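Local coordinates for Iron(III) ABC transporter, periplasmic iron-compound-binding protein (Vibrio cholerae, PDB 3TEF) that binds catecholate siderophores, probably in their iron-loaded form, in the periplasm and probably hands them to an ABC transporter for uptake into the cell, at residues Ala54-Ser58 against Asp59-Ser63; Glu69-Phe72 against Glu73-Tyr76; Tyr93-Leu96 against Ser97-Ala100; Gln111-Trp114 against Glu115-Gln119; Gln140-Ala143 against Gln144-Ile148. All blocks are in the same frame, centred on the assembly; numbering follows the deposited sequence.

In the fold
All five contacts are local, each made along a helix or round a turn. Contact 4 is the most buried, its centre about 11 Å from the chain centre, and contact 5 lies beside it on the next helix. The two share the bond from Trp114 to Asp142 and the packing of Trp114 on Phe145 and Val141. Contacts 2 and 3 lie farther out, with centres about 10 Å apart, joined through Leu96. Contact 1 touches contact 2 through Ser63 and Thr74. Contact 1 is partly buried and built on a tyrosine pair; contact 2 is a helix cap at the surface. Contact 4 adds side chains laid over aromatic faces to its helical bonds. Contacts 3 and 5 carry lysine salt bridges.

Contact 1: Ala54-Ser58 against Asp59-Ser63; sequences AKYKS and DKYPS
Tyr56 turns a ring edge to one face of Tyr61, and this pair is the tight part of the contact. The centroids are 4.8 Å apart and the planes meet at 54°, an edge-to-face stack. Tyr56 CD1 lies over the centre of the Tyr61 ring, while Tyr56 CE1 comes to 3.7 Å from Tyr61 CE1. The opposite face of Tyr61 carries CG of Lys60, offset toward the rim. Lys55 reaches the far end of the same ring. Its CG lies between backbone N and carbonyl carbon (chi1 79°), and the extended chain beyond brings CE of Lys55 to 3.3 Å from Tyr61 OH.

Ser58 ties the turn together. Ser58 O accepts from Tyr61 N at 3.1 Å. Ser58 OG accepts from Lys60 N, also at 3.1 Å. The outer side is looser. There Asp59 and Lys57 are exposed, and a water links them, donating to Lys57 O at 3.1 Å and to Asp59 OD1 at 2.8 Å.

Both tyrosine hydroxyls are bonded away from the turn, Tyr56 OH to Asp34 and Tyr61 OH to Glu39. Lys45 NZ donates to the carbonyls of Tyr56 and Tyr61. Both rings also pack on Val43 of strand 42-43, an outermost strand of the parallel sheet, ahead of helix 72-77.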
# COMPACT_ATOMS: atom_id res chain seq x y z
N ALA A 54 -0.92 -15.57 5.95
CA ALA A 54 -0.09 -16.35 6.86
C ALA A 54 0.51 -17.62 6.26
O ALA A 54 1.61 -18.02 6.65
CB ALA A 54 -0.87 -16.67 8.15
N LYS A 55 -0.20 -18.27 5.35
CA LYS A 55 0.31 -19.52 4.81
C LYS A 55 1.64 -19.33 4.09
O LYS A 55 2.47 -20.24 4.04
CB LYS A 55 -0.70 -20.22 3.90
CG LYS A 55 -0.82 -19.67 2.49
CD LYS A 55 -1.70 -20.60 1.66
CE LYS A 55 -1.80 -20.18 0.22
NZ LYS A 55 -2.70 -21.07 -0.59
N TYR A 56 1.83 -18.13 3.54
CA TYR A 56 3.05 -17.84 2.79
C TYR A 56 4.26 -17.63 3.69
O TYR A 56 5.37 -17.45 3.20
CB TYR A 56 2.82 -16.63 1.86
CG TYR A 56 1.74 -16.91 0.84
CD1 TYR A 56 1.98 -17.78 -0.21
CD2 TYR A 56 0.49 -16.30 0.93
CE1 TYR A 56 1.01 -18.06 -1.15
CE2 TYR A 56 -0.50 -16.57 -0.02
CZ TYR A 56 -0.23 -17.45 -1.06
OH TYR A 56 -1.19 -17.72 -2.00
N LYS A 57 4.05 -17.66 5.00
CA LYS A 57 5.17 -17.49 5.91
C LYS A 57 5.97 -18.78 6.04
O LYS A 57 7.13 -18.75 6.45
CB LYS A 57 4.71 -17.11 7.31
CG LYS A 57 4.00 -15.78 7.47
CD LYS A 57 3.35 -15.79 8.83
CE LYS A 57 3.33 -14.43 9.49
NZ LYS A 57 2.52 -14.51 10.74
N SER A 58 5.36 -19.92 5.70
CA SER A 58 6.03 -21.20 5.92
C SER A 58 6.99 -21.61 4.81
O SER A 58 6.99 -21.05 3.72
CB SER A 58 5.00 -22.32 6.14
OG SER A 58 4.64 -22.92 4.92
N ASP A 59 7.81 -22.62 5.12
CA ASP A 59 8.79 -23.17 4.17
C ASP A 59 8.14 -23.93 3.04
O ASP A 59 8.84 -24.43 2.16
CB ASP A 59 9.74 -24.13 4.88
CG ASP A 59 10.66 -23.44 5.85
OD1 ASP A 59 10.92 -22.23 5.66
OD2 ASP A 59 11.14 -24.11 6.79
N LYS A 60 6.81 -24.06 3.05
CA LYS A 60 6.13 -24.61 1.88
C LYS A 60 6.47 -23.71 0.67
O LYS A 60 6.55 -24.16 -0.47
CB LYS A 60 4.62 -24.67 2.09
CG LYS A 60 3.89 -25.28 0.91
CD LYS A 60 2.40 -25.40 1.18
CE LYS A 60 1.67 -25.81 -0.09
NZ LYS A 60 0.20 -25.85 0.13
N TYR A 61 6.66 -22.43 0.95
CA TYR A 61 7.01 -21.45 -0.08
C TYR A 61 8.44 -20.96 0.12
O TYR A 61 8.73 -20.26 1.08
CB TYR A 61 6.01 -20.29 -0.04
CG TYR A 61 4.58 -20.74 -0.21
CD1 TYR A 61 4.05 -20.89 -1.48
CD2 TYR A 61 3.78 -21.08 0.89
CE1 TYR A 61 2.76 -21.32 -1.66
CE2 TYR A 61 2.49 -21.50 0.72
CZ TYR A 61 1.99 -21.63 -0.57
OH TYR A 61 0.70 -22.06 -0.76
N PRO A 62 9.35 -21.34 -0.79
CA PRO A 62 10.76 -20.93 -0.68
C PRO A 62 10.88 -19.42 -0.67
O PRO A 62 10.08 -18.74 -1.31
CB PRO A 62 11.39 -21.50 -1.95
CG PRO A 62 10.53 -22.67 -2.31
CD PRO A 62 9.13 -22.26 -1.92
N SER A 63 11.88 -18.90 0.05
CA SER A 63 12.07 -17.47 0.18
C SER A 63 12.66 -16.88 -1.08
O SER A 63 13.70 -17.34 -1.55
CB SER A 63 13.01 -17.15 1.34
OG SER A 63 13.25 -15.75 1.38
O HOH W 1 9.80 -19.71 5.23

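Contact 2: Glu69-Phe72 against Glu73-Tyr76; sequences EPDF and ETIY
Asp71 meets Thr74 across the first turn of helix 72-77. Asp71 stands at the N-cap position. Asp71 OD1 accepts from Thr74 N at 3.1 Å, and the N-H...O angle of 171° makes the bond nearly straight. The donor comes from above the carboxylate plane, 67° out of it. Asp71 OD2 lies 2.8 Å from Thr74 OG1. With CG anti to the backbone N (chi1 -178°), the carboxylate of Asp71 reaches forward over the start of the helix. Its negative charge there would probably be favoured by the helix dipole.

The main chain of Asp71 takes part as well. Asp71 O accepts from Ile75 N at 3.0 Å. CG1 of Ile75 lies close to the same oxygen, and Ile75 CD1 reaches Pro70 CB at 3.9 Å. This apolar touch lies on the inner side of the turn.

Phe72 is the third main contributor, chiefly through its backbone. Phe72 O accepts from Tyr76 N at 2.9 Å, continuing the helical bonding. The Phe72 ring turns back along the chain and takes Pro70 CB over one face, 4.0 Å above the plane and toward the rim. Glu73, two residues past the cap, is exposed.

Pro70, Phe72 and Ile75 also pack on Leu96 of helix 93-99, and Ile25 of strand 22-25 touches Pro70 and Ile75. The arrangement is a classic aspartate N-cap, which opens a short helix against the parallel sheet.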
# COMPACT_ATOMS: atom_id res chain seq x y z
N GLU A 69 15.31 -6.81 -0.92
CA GLU A 69 16.46 -7.51 -1.50
C GLU A 69 16.11 -8.91 -1.97
O GLU A 69 16.00 -9.84 -1.16
CB GLU A 69 17.58 -7.61 -0.47
CG GLU A 69 18.09 -6.29 0.05
CD GLU A 69 19.24 -5.75 -0.77
OE1 GLU A 69 19.13 -5.72 -2.02
OE2 GLU A 69 20.28 -5.38 -0.17
N PRO A 70 15.95 -9.08 -3.29
CA PRO A 70 15.63 -10.40 -3.84
C PRO A 70 16.79 -11.38 -3.64
O PRO A 70 17.96 -10.97 -3.66
CB PRO A 70 15.44 -10.11 -5.34
CG PRO A 70 15.13 -8.65 -5.41
CD PRO A 70 16.00 -8.05 -4.34
N ASP A 71 16.45 -12.64 -3.44
CA ASP A 71 17.42 -13.73 -3.43
C ASP A 71 17.51 -14.25 -4.86
O ASP A 71 16.77 -15.15 -5.26
CB ASP A 71 16.97 -14.84 -2.48
CG ASP A 71 17.98 -15.98 -2.40
OD1 ASP A 71 18.86 -16.08 -3.29
OD2 ASP A 71 17.87 -16.78 -1.45
N PHE A 72 18.40 -13.66 -5.65
CA PHE A 72 18.47 -13.96 -7.07
C PHE A 72 18.76 -15.44 -7.32
O PHE A 72 18.19 -16.05 -8.22
CB PHE A 72 19.52 -13.09 -7.77
CG PHE A 72 19.24 -11.61 -7.68
CD1 PHE A 72 18.27 -11.03 -8.47
CD2 PHE A 72 19.96 -10.80 -6.81
CE1 PHE A 72 18.01 -9.67 -8.39
CE2 PHE A 72 19.70 -9.45 -6.72
CZ PHE A 72 18.73 -8.89 -7.51
N GLU A 73 19.64 -16.02 -6.51
CA GLU A 73 20.00 -17.42 -6.70
C GLU A 73 18.78 -18.33 -6.55
O GLU A 73 18.52 -19.19 -7.39
CB GLU A 73 21.14 -17.83 -5.77
CG GLU A 73 22.40 -16.97 -5.94
CD GLU A 73 23.52 -17.33 -4.97
OE1 GLU A 73 23.31 -18.22 -4.11
OE2 GLU A 73 24.60 -16.72 -5.05
N THR A 74 18.01 -18.13 -5.49
CA THR A 74 16.84 -18.97 -5.26
C THR A 74 15.80 -18.73 -6.34
O THR A 74 15.20 -19.67 -6.85
CB THR A 74 16.23 -18.73 -3.87
OG1 THR A 74 17.18 -19.13 -2.87
CG2 THR A 74 14.95 -19.55 -3.70
N ILE A 75 15.59 -17.47 -6.70
CA ILE A 75 14.62 -17.14 -7.73
C ILE A 75 14.96 -17.86 -9.04
O ILE A 75 14.08 -18.43 -9.70
CB ILE A 75 14.53 -15.61 -7.93
CG1 ILE A 75 13.99 -14.98 -6.64
CG2 ILE A 75 13.65 -15.28 -9.14
CD1 ILE A 75 13.89 -13.46 -6.65
N TYR A 76 16.24 -17.85 -9.41
CA TYR A 76 16.67 -18.52 -10.64
C TYR A 76 16.37 -20.01 -10.56
O TYR A 76 15.90 -20.61 -11.53
CB TYR A 76 18.16 -18.30 -10.90
CG TYR A 76 18.63 -18.98 -12.16
CD1 TYR A 76 18.37 -18.43 -13.41
CD2 TYR A 76 19.32 -20.18 -12.11
CE1 TYR A 76 18.80 -19.05 -14.57
CE2 TYR A 76 19.75 -20.82 -13.27
CZ TYR A 76 19.48 -20.25 -14.49
OH TYR A 76 19.91 -20.87 -15.64

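Contact 3: Tyr93-Leu96 against Ser97-Ala100; sequences YDEL and SKIA
The Tyr93 ring takes CB of Ser97 over one face, with Tyr93 CE2 4.1 Å from Ser97 CB. Its hydroxyl is bonded to the carbonyl of Thr102, and the ring also meets that of His8 with the planes inclined. The other flat group is the carboxylate of Glu95. Lys98 NZ meets Glu95 OE1 at 3.0 Å in a salt bridge, on the syn side but 34° out of the carboxylate plane. The two side chains lie side by side and point the same way. Glu95 is bent at chi2 and Lys98 at chi3, and these bends bring the charged ends together on the outer side.

Helix 93-99 is the connecting helix of a beta-alpha-beta unit, between parallel strands 82-85 and 102-104. Leu96 is buried on the side facing the sheet, where it touches Ile85 of strand 82-85.

Ser97 is held twice. Ser97 N donates to Tyr93 O at 2.8 Å, and Ser97 OG donates to Asp94 O at 2.7 Å from above the carbonyl plane. Beyond Ser97 the helix is weakly bonded and the bonds shift to i to i+3. Lys98 N donates to Glu95 O at 3.3 Å, and Ile99 N to Leu96 O at 2.9 Å. Ala100 N adds a weak bond to the same Leu96 oxygen, and the chain then leaves the helix toward strand 102-104.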
# COMPACT_ATOMS: atom_id res chain seq x y z
N TYR A 93 14.99 -4.41 -10.27
CA TYR A 93 14.25 -4.80 -11.46
C TYR A 93 15.13 -5.24 -12.63
O TYR A 93 14.81 -6.22 -13.31
CB TYR A 93 13.35 -3.66 -11.92
CG TYR A 93 12.52 -4.01 -13.13
CD1 TYR A 93 11.30 -4.65 -12.99
CD2 TYR A 93 12.96 -3.68 -14.41
CE1 TYR A 93 10.53 -4.97 -14.09
CE2 TYR A 93 12.19 -4.00 -15.52
CZ TYR A 93 10.98 -4.63 -15.36
OH TYR A 93 10.21 -4.96 -16.44
N ASP A 94 16.20 -4.51 -12.90
CA ASP A 94 17.01 -4.80 -14.07
C ASP A 94 17.59 -6.20 -13.96
O ASP A 94 17.59 -6.95 -14.95
CB ASP A 94 18.11 -3.76 -14.29
CG ASP A 94 19.00 -3.58 -13.06
OD1 ASP A 94 18.55 -3.88 -11.92
OD2 ASP A 94 20.14 -3.14 -13.23
N GLU A 95 18.04 -6.55 -12.76
CA GLU A 95 18.61 -7.88 -12.51
C GLU A 95 17.55 -8.97 -12.60
O GLU A 95 17.78 -10.03 -13.19
CB GLU A 95 19.32 -7.91 -11.16
CG GLU A 95 20.60 -7.10 -11.14
CD GLU A 95 21.70 -7.76 -11.94
OE1 GLU A 95 21.67 -9.01 -12.04
OE2 GLU A 95 22.57 -7.05 -12.49
N LEU A 96 16.37 -8.71 -12.03
CA LEU A 96 15.30 -9.71 -12.06
C LEU A 96 14.81 -9.90 -13.49
O LEU A 96 14.45 -11.01 -13.89
CB LEU A 96 14.14 -9.29 -11.14
CG LEU A 96 14.39 -9.25 -9.63
CD1 LEU A 96 13.22 -8.54 -8.92
CD2 LEU A 96 14.62 -10.65 -9.03
N SER A 97 14.81 -8.82 -14.29
CA SER A 97 14.26 -8.90 -15.64
C SER A 97 15.08 -9.85 -16.52
O SER A 97 14.58 -10.37 -17.52
CB SER A 97 14.13 -7.51 -16.29
OG SER A 97 15.40 -6.90 -16.49
N LYS A 98 16.33 -10.11 -16.13
CA LYS A 98 17.16 -11.05 -16.87
C LYS A 98 16.69 -12.48 -16.67
O LYS A 98 16.82 -13.31 -17.57
CB LYS A 98 18.63 -10.93 -16.44
CG LYS A 98 19.29 -9.65 -16.89
CD LYS A 98 20.77 -9.70 -16.59
CE LYS A 98 21.02 -9.84 -15.10
NZ LYS A 98 22.49 -9.89 -14.80
N ILE A 99 16.14 -12.75 -15.48
CA ILE A 99 15.80 -14.10 -15.08
C ILE A 99 14.48 -14.54 -15.68
O ILE A 99 14.35 -15.68 -16.14
CB ILE A 99 15.72 -14.22 -13.53
CG1 ILE A 99 17.09 -13.94 -12.91
CG2 ILE A 99 15.22 -15.61 -13.10
CD1 ILE A 99 17.09 -14.00 -11.39
N ALA A 100 13.51 -13.63 -15.69
CA ALA A 100 12.21 -13.92 -16.25
C ALA A 100 11.45 -12.62 -16.40
O ALA A 100 11.80 -11.62 -15.77
CB ALA A 100 11.44 -14.89 -15.34

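Contact 4: Gln111-Trp114 against Glu115-Gln119; sequences QGYW and ESTQQ
Glu115 sets its CB 3.9 Å from Gln111 O and is otherwise exposed. Ser116 comes next. Ser116 N donates to Gly112 O at 3.1 Å, and Ser116 CB packs 3.7 Å from Gln111 CD. Ser116 OG accepts from Glu108 N.

Thr117 grips Tyr113 O twice. Thr117 N donates at 2.8 Å to Tyr113 O, and Thr117 OG1 donates to the same oxygen from above the carbonyl plane. Thr117 OG1 also sits over the centre of the Tyr113 ring, 3.3 Å above it. A chi1 of 177° swings the Tyr113 ring to this side. Tyr113 OH is bonded to Thr270.

Gln118 crosses the Trp114 indole at about a right angle. Gln118 CG makes a CH-pi contact 3.6 Å from the centroid of the six-membered ring of Trp114, 11° off the normal. Its NE2 lies over the same face nearer the rim. Gln118 N donates to Trp114 O at 2.9 Å. Trp114 NE1 is bonded to Asp142 of helix 131-154.

Gly112 is the N-cap residue of helix 113-128; the first turns bury Tyr113, Trp114, Ser116 and Thr117 and leave Glu115 exposed.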
# COMPACT_ATOMS: atom_id res chain seq x y z
N GLN A 111 -0.75 10.15 -10.43
CA GLN A 111 -2.10 9.86 -10.94
C GLN A 111 -3.09 9.54 -9.82
O GLN A 111 -4.30 9.62 -10.00
CB GLN A 111 -2.08 8.75 -12.00
CG GLN A 111 -1.31 7.52 -11.61
CD GLN A 111 -1.20 6.52 -12.75
OE1 GLN A 111 -0.11 6.08 -13.10
NE2 GLN A 111 -2.35 6.18 -13.33
N GLY A 112 -2.56 9.20 -8.65
CA GLY A 112 -3.39 8.94 -7.49
C GLY A 112 -3.49 7.46 -7.18
O GLY A 112 -3.48 6.61 -8.08
N TYR A 113 -3.61 7.15 -5.89
CA TYR A 113 -3.65 5.75 -5.44
C TYR A 113 -4.69 4.89 -6.17
O TYR A 113 -4.37 3.82 -6.70
CB TYR A 113 -3.88 5.67 -3.93
CG TYR A 113 -3.99 4.24 -3.47
CD1 TYR A 113 -2.85 3.49 -3.20
CD2 TYR A 113 -5.24 3.63 -3.30
CE1 TYR A 113 -2.93 2.17 -2.79
CE2 TYR A 113 -5.34 2.31 -2.89
CZ TYR A 113 -4.18 1.59 -2.63
OH TYR A 113 -4.24 0.29 -2.24
N TRP A 114 -5.95 5.33 -6.19
CA TRP A 114 -7.00 4.45 -6.71
C TRP A 114 -6.96 4.28 -8.24
O TRP A 114 -7.08 3.16 -8.74
CB TRP A 114 -8.39 4.86 -6.20
CG TRP A 114 -9.54 4.00 -6.71
CD1 TRP A 114 -10.72 4.45 -7.25
CD2 TRP A 114 -9.61 2.57 -6.73
NE1 TRP A 114 -11.50 3.39 -7.61
CE2 TRP A 114 -10.85 2.22 -7.30
CE3 TRP A 114 -8.74 1.54 -6.32
CZ2 TRP A 114 -11.26 0.89 -7.47
CZ3 TRP A 114 -9.15 0.22 -6.49
CH2 TRP A 114 -10.40 -0.10 -7.07
N GLU A 115 -6.74 5.36 -8.97
CA GLU A 115 -6.62 5.24 -10.42
C GLU A 115 -5.46 4.32 -10.78
O GLU A 115 -5.60 3.46 -11.65
CB GLU A 115 -6.45 6.61 -11.10
CG GLU A 115 -7.59 7.58 -10.84
CD GLU A 115 -8.85 7.26 -11.63
OE1 GLU A 115 -8.93 6.15 -12.20
OE2 GLU A 115 -9.75 8.13 -11.68
N SER A 116 -4.33 4.47 -10.10
CA SER A 116 -3.18 3.62 -10.42
C SER A 116 -3.36 2.18 -9.94
O SER A 116 -2.97 1.25 -10.63
CB SER A 116 -1.86 4.23 -9.91
OG SER A 116 -1.83 4.31 -8.50
N THR A 117 -3.99 2.01 -8.78
CA THR A 117 -4.24 0.67 -8.25
C THR A 117 -5.17 -0.14 -9.17
O THR A 117 -4.94 -1.32 -9.41
CB THR A 117 -4.79 0.76 -6.81
OG1 THR A 117 -3.78 1.28 -5.95
CG2 THR A 117 -5.25 -0.63 -6.31
N GLN A 118 -6.21 0.51 -9.69
CA GLN A 118 -7.06 -0.12 -10.70
C GLN A 118 -6.27 -0.70 -11.86
O GLN A 118 -6.54 -1.81 -12.32
CB GLN A 118 -8.04 0.90 -11.29
CG GLN A 118 -9.15 1.27 -10.37
CD GLN A 118 -10.01 2.36 -10.98
OE1 GLN A 118 -10.55 2.19 -12.08
NE2 GLN A 118 -10.11 3.49 -10.31
N GLN A 119 -5.31 0.08 -12.37
CA GLN A 119 -4.49 -0.41 -13.45
C GLN A 119 -3.64 -1.60 -13.01
O GLN A 119 -3.41 -2.50 -13.81
CB GLN A 119 -3.60 0.69 -14.04
CG GLN A 119 -2.92 0.28 -15.33
CD GLN A 119 -3.91 -0.23 -16.36
OE1 GLN A 119 -4.89 0.44 -16.69
NE2 GLN A 119 -3.68 -1.44 -16.87

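Contact 5: Gln140-Ala143 against Gln144-Ile148; sequences QVDA and QFKSI
Val141 and Phe145 lie side by side, one helical turn apart, and point the same way. Val141 CG1 is 3.5 Å from Phe145 CE2. The carbonyl O of Val141 lies at the edge of the same ring, near its plane. Val141 O accepts from Phe145 N at 3.0 Å.

Asp142 and Lys146 form the charged pair of the contact. Lys146 NZ meets Asp142 OD2 at 3.1 Å in a salt bridge, on the syn side and 24° out of the carboxylate plane. The lysine chain is bent at chi2 (-65°) and again at chi4, and so folds back toward the carboxylate. Lys146 CG comes to 3.0 Å from Asp142 O. Asp142 O also accepts from Lys146 N at 2.9 Å. The other carboxylate oxygen, OD1, is bonded to Trp114 NE1. The aspartate is therefore held by a lysine on one oxygen and an indole on the other, which would be expected to favour its charged form.

Around this shell the helical bonds set the spacing. Ser147 N donates to Ala143 O at 3.0 Å. Ser147 OG donates to Gln144 O at 2.8 Å. Ile148 N reaches that oxygen from the same face of its plane. Gln144 is extended, and Gln144 OE1 lies 3.5 Å from Val141 CA.

On the buried side Phe145 stacks on Trp114 of helix 113-128 and on Phe185. Val141 and Phe145 also touch Thr270, Gln144 touches Val274, and Ile148 touches Met277. Helix 131-154 thus packs against both helix 113-128 and helix 267-279.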
# COMPACT_ATOMS: atom_id res chain seq x y z
N GLN A 140 -16.99 -2.89 -7.48
CA GLN A 140 -17.36 -2.94 -6.07
C GLN A 140 -16.61 -1.88 -5.27
O GLN A 140 -17.21 -1.08 -4.54
CB GLN A 140 -17.07 -4.33 -5.49
CG GLN A 140 -17.33 -4.45 -4.00
CD GLN A 140 -16.99 -5.82 -3.43
OE1 GLN A 140 -16.39 -6.67 -4.10
NE2 GLN A 140 -17.38 -6.04 -2.18
N VAL A 141 -15.29 -1.86 -5.41
CA VAL A 141 -14.45 -0.98 -4.61
C VAL A 141 -14.60 0.48 -5.03
O VAL A 141 -14.60 1.39 -4.20
CB VAL A 141 -12.97 -1.43 -4.69
CG1 VAL A 141 -12.07 -0.41 -4.01
CG2 VAL A 141 -12.82 -2.81 -4.07
N ASP A 142 -14.74 0.70 -6.33
CA ASP A 142 -14.92 2.05 -6.86
C ASP A 142 -16.12 2.75 -6.22
O ASP A 142 -16.06 3.95 -5.92
CB ASP A 142 -15.07 2.00 -8.38
CG ASP A 142 -15.00 3.39 -9.02
OD1 ASP A 142 -14.11 4.19 -8.67
OD2 ASP A 142 -15.86 3.67 -9.88
N ALA A 143 -17.19 2.00 -5.99
CA ALA A 143 -18.39 2.61 -5.42
C ALA A 143 -18.13 3.11 -4.00
O ALA A 143 -18.65 4.15 -3.59
CB ALA A 143 -19.57 1.63 -5.45
N GLN A 144 -17.31 2.35 -3.28
CA GLN A 144 -16.92 2.69 -1.91
C GLN A 144 -16.07 3.96 -1.87
O GLN A 144 -16.31 4.85 -1.06
CB GLN A 144 -16.18 1.51 -1.27
CG GLN A 144 -17.05 0.26 -1.03
CD GLN A 144 -16.25 -0.97 -0.64
OE1 GLN A 144 -15.18 -1.24 -1.19
NE2 GLN A 144 -16.77 -1.74 0.32
N PHE A 145 -15.07 4.03 -2.75
CA PHE A 145 -14.28 5.25 -2.90
C PHE A 145 -15.17 6.44 -3.20
O PHE A 145 -15.03 7.50 -2.60
CB PHE A 145 -13.25 5.11 -4.03
CG PHE A 145 -11.93 4.52 -3.58
CD1 PHE A 145 -10.97 5.32 -2.97
CD2 PHE A 145 -11.66 3.18 -3.77
CE1 PHE A 145 -9.75 4.79 -2.56
CE2 PHE A 145 -10.44 2.64 -3.37
CZ PHE A 145 -9.49 3.44 -2.76
N LYS A 146 -16.08 6.27 -4.16
CA LYS A 146 -16.91 7.38 -4.62
C LYS A 146 -17.79 7.89 -3.49
O LYS A 146 -17.97 9.11 -3.33
CB LYS A 146 -17.76 6.95 -5.82
CG LYS A 146 -16.97 6.58 -7.06
CD LYS A 146 -16.22 7.78 -7.63
CE LYS A 146 -15.38 7.40 -8.86
NZ LYS A 146 -16.20 6.80 -9.96
N SER A 147 -18.34 6.97 -2.71
CA SER A 147 -19.23 7.35 -1.61
C SER A 147 -18.49 8.14 -0.53
O SER A 147 -18.96 9.17 -0.07
CB SER A 147 -19.92 6.12 -1.02
OG SER A 147 -18.97 5.25 -0.42
N ILE A 148 -17.31 7.65 -0.15
CA ILE A 148 -16.50 8.34 0.85
C ILE A 148 -16.11 9.74 0.39
O ILE A 148 -16.19 10.70 1.15
CB ILE A 148 -15.20 7.57 1.16
CG1 ILE A 148 -15.53 6.23 1.82
CG2 ILE A 148 -14.28 8.42 2.02
CD1 ILE A 148 -14.39 5.23 1.77